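Local coordinates for protein putative HAD family hydrolase (Streptomyces avermitilis, PDB 3MMZ) that probably acts as a metal-dependent HAD-type phosphatase domain, here with bound calcium, of a larger protein thought to make CMP-N-acylneuraminate, at residues 55-60 with 98-103. Sequence-based numbering, arbitrary orientation.
Sequences GLTMLI and QGIAPE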
ATOM      1  N   GLY D  55     -33.370 -16.377  -2.546  1.00 18.58           N
ATOM      2  CA  GLY D  55     -33.994 -17.323  -3.478  1.00 18.40           C
ATOM      3  C   GLY D  55     -33.203 -17.593  -4.747  1.00 18.04           C
ATOM      4  O   GLY D  55     -33.698 -18.248  -5.667  1.00 17.87           O
ATOM      5  N   LEU D  56     -31.973 -17.088  -4.810  1.00 17.73           N
ATOM      6  CA  LEU D  56     -31.111 -17.354  -5.954  1.00 17.50           C
ATOM      7  C   LEU D  56     -30.594 -18.781  -5.899  1.00 17.77           C
ATOM      8  O   LEU D  56     -30.248 -19.278  -4.827  1.00 17.81           O
ATOM      9  CB  LEU D  56     -29.936 -16.378  -5.982  1.00 17.03           C
ATOM     10  CG  LEU D  56     -30.254 -14.950  -6.417  1.00 15.92           C
ATOM     11  CD1 LEU D  56     -29.125 -14.024  -6.002  1.00 17.06           C
ATOM     12  CD2 LEU D  56     -30.474 -14.883  -7.924  1.00 17.25           C
ATOM     13  N   THR D  57     -30.556 -19.442  -7.051  1.00 18.04           N
ATOM     14  CA  THR D  57     -29.975 -20.778  -7.132  1.00 19.48           C
ATOM     15  C   THR D  57     -28.442 -20.684  -7.132  1.00 20.97           C
ATOM     16  O   THR D  57     -27.856 -20.023  -7.994  1.00 21.08           O
ATOM     17  CB  THR D  57     -30.493 -21.540  -8.370  1.00 19.79           C
ATOM     18  OG1 THR D  57     -31.928 -21.501  -8.387  1.00 20.76           O
ATOM     19  CG2 THR D  57     -30.028 -22.986  -8.337  1.00 21.20           C
HETATM   20  N   MSE D  58     -27.812 -21.338  -6.157  1.00 22.02           N
HETATM   21  CA  MSE D  58     -26.369 -21.225  -5.918  1.00 24.08           C
HETATM   22  C   MSE D  58     -25.622 -22.474  -6.358  1.00 22.69           C
HETATM   23  O   MSE D  58     -26.201 -23.568  -6.423  1.00 22.69           O
HETATM   24  CB  MSE D  58     -26.076 -20.998  -4.432  1.00 27.22           C
HETATM   25  CG  MSE D  58     -26.991 -20.015  -3.722  1.00 24.09           C
HETATM   26 SE   MSE D  58     -26.692 -18.169  -4.292  1.00 32.53          SE
HETATM   27  CE  MSE D  58     -24.803 -17.939  -3.861  1.00 23.43           C
ATOM     28  N   LEU D  59     -24.330 -22.310  -6.641  1.00 20.37           N
ATOM     29  CA  LEU D  59     -23.478 -23.426  -7.038  1.00 18.48           C
ATOM     30  C   LEU D  59     -22.017 -23.038  -6.973  1.00 17.70           C
ATOM     31  O   LEU D  59     -21.642 -21.964  -7.434  1.00 17.24           O
ATOM     32  CB  LEU D  59     -23.804 -23.881  -8.463  1.00 17.88           C
ATOM     33  CG  LEU D  59     -23.047 -25.111  -8.990  1.00 17.20           C
ATOM     34  CD1 LEU D  59     -23.450 -26.376  -8.249  1.00 17.62           C
ATOM     35  CD2 LEU D  59     -23.229 -25.275 -10.489  1.00 17.94           C
ATOM     36  N   ILE D  60     -21.201 -23.925  -6.408  1.00 17.02           N
ATOM     37  CA  ILE D  60     -19.754 -23.835  -6.536  1.00 16.71           C
ATOM     38  C   ILE D  60     -19.286 -24.853  -7.569  1.00 17.80           C
ATOM     39  O   ILE D  60     -19.608 -26.044  -7.474  1.00 17.44           O
ATOM     40  CB  ILE D  60     -19.048 -24.073  -5.189  1.00 16.14           C
ATOM     41  CG1 ILE D  60     -19.368 -22.916  -4.235  1.00 15.13           C
ATOM     42  CG2 ILE D  60     -17.552 -24.215  -5.395  1.00 15.15           C
ATOM     43  CD1 ILE D  60     -18.941 -23.145  -2.801  1.00 16.23           C
ATOM     44  N   GLN D  98     -31.680 -27.204 -14.374  1.00 18.73           N
ATOM     45  CA  GLN D  98     -32.338 -26.364 -13.383  1.00 18.87           C
ATOM     46  C   GLN D  98     -33.473 -25.546 -13.995  1.00 18.79           C
ATOM     47  O   GLN D  98     -34.233 -24.898 -13.273  1.00 18.97           O
ATOM     48  CB  GLN D  98     -31.318 -25.429 -12.723  1.00 18.87           C
ATOM     49  CG  GLN D  98     -30.227 -26.132 -11.914  1.00 28.93           C
ATOM     50  CD  GLN D  98     -30.761 -26.875 -10.707  1.00 19.61           C
ATOM     51  OE1 GLN D  98     -31.476 -26.311  -9.877  1.00 29.29           O
ATOM     52  NE2 GLN D  98     -30.408 -28.149 -10.598  1.00 29.29           N
ATOM     53  N   GLY D  99     -33.568 -25.563 -15.324  1.00 18.79           N
ATOM     54  CA  GLY D  99     -34.528 -24.737 -16.052  1.00 18.91           C
ATOM     55  C   GLY D  99     -34.162 -23.265 -15.994  1.00 19.22           C
ATOM     56  O   GLY D  99     -35.035 -22.399 -16.002  1.00 19.21           O
ATOM     57  N   ILE D 100     -32.861 -22.988 -15.934  1.00 19.37           N
ATOM     58  CA  ILE D 100     -32.362 -21.616 -15.847  1.00 19.68           C
ATOM     59  C   ILE D 100     -31.665 -21.212 -17.142  1.00 19.49           C
ATOM     60  O   ILE D 100     -30.756 -21.901 -17.610  1.00 19.37           O
ATOM     61  CB  ILE D 100     -31.400 -21.427 -14.651  1.00 19.69           C
ATOM     62  CG1 ILE D 100     -32.098 -21.808 -13.338  1.00 24.85           C
ATOM     63  CG2 ILE D 100     -30.871 -19.976 -14.594  1.00 24.31           C
ATOM     64  CD1 ILE D 100     -31.173 -21.931 -12.143  1.00 19.51           C
ATOM     65  N   ALA D 101     -32.107 -20.090 -17.702  1.00 19.59           N
ATOM     66  CA  ALA D 101     -31.531 -19.531 -18.913  1.00 19.97           C
ATOM     67  C   ALA D 101     -30.125 -18.994 -18.616  1.00 20.04           C
ATOM     68  O   ALA D 101     -29.963 -18.175 -17.706  1.00 20.21           O
ATOM     69  CB  ALA D 101     -32.432 -18.425 -19.453  1.00 20.21           C
ATOM     70  N   PRO D 102     -29.107 -19.456 -19.375  1.00 20.29           N
ATOM     71  CA  PRO D 102     -27.713 -19.041 -19.157  1.00 20.51           C
ATOM     72  C   PRO D 102     -27.540 -17.522 -19.168  1.00 20.26           C
ATOM     73  O   PRO D 102     -26.631 -16.997 -18.512  1.00 19.71           O
ATOM     74  CB  PRO D 102     -26.962 -19.669 -20.342  1.00 20.81           C
ATOM     75  CG  PRO D 102     -27.828 -20.775 -20.808  1.00 22.43           C
ATOM     76  CD  PRO D 102     -29.235 -20.316 -20.567  1.00 20.53           C
ATOM     77  N   GLU D 103     -28.416 -16.831 -19.893  1.00 20.23           N
ATOM     78  CA  GLU D 103     -28.407 -15.370 -19.944  1.00 20.59           C
ATOM     79  C   GLU D 103     -28.716 -14.719 -18.584  1.00 20.07           C
ATOM     80  O   GLU D 103     -28.442 -13.528 -18.381  1.00 19.67           O
ATOM     81  CB  GLU D 103     -29.344 -14.841 -21.041  1.00 21.04           C
ATOM     82  CG  GLU D 103     -30.748 -15.438 -21.053  1.00 34.72           C
ATOM     83  CD  GLU D 103     -30.919 -16.594 -22.046  1.00 21.84           C
ATOM     84  OE1 GLU D 103     -30.001 -17.438 -22.199  1.00 34.45           O
ATOM     85  OE2 GLU D 103     -31.999 -16.655 -22.671  1.00 34.86           O
TER
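Thr-57, the first residue of strand 57-62, meets the end of Ile-100 and the amide end of Gln-98. Ile-100 reaches over with its CD1 alone: that methyl is 3.9 Å from Thr-57 CB and equally far from Thr-57 OG1, and it sits only slightly farther, 4.1 Å, from Thr-57 CG2, so it rests against the branch point of the threonine rather than on one arm. The isoleucine CG1 lies anti to its carbonyl carbon (chi1 -58°) and the chain runs on extended to CD1 (chi2 168°), which carries the methyl across to the strand. Gln-98 comes to the threonine's methyl, CG2: its chain bends at chi2 (-65°), and the bend brings OE1, the amide atom nearer the methyl, to 3.9 Å from Thr-57 CG2, a van der Waals approach. Both partners run at a slant across the threonine side chain, which takes them both, and no hydrogen bond joins the two segments. Between Gln-98 and Ile-100, Gly-99 has positive phi and closes helix 87-98 with a Schellman motif, turning the chain so that Ile-100 follows on the same threonine; Ile-100 also touches Ala-14 of the neighbouring strand 14-17. The backbone of Thr-57 is bonded to Asp-13 and Val-15 beside it. This light surface packing, away from the calcium sites, joins the start of a parallel strand to the loop leading from helix 87-98 into strand 105-109, an alpha-to-beta connection of the Rossmann-like alpha/beta core of the HAD fold.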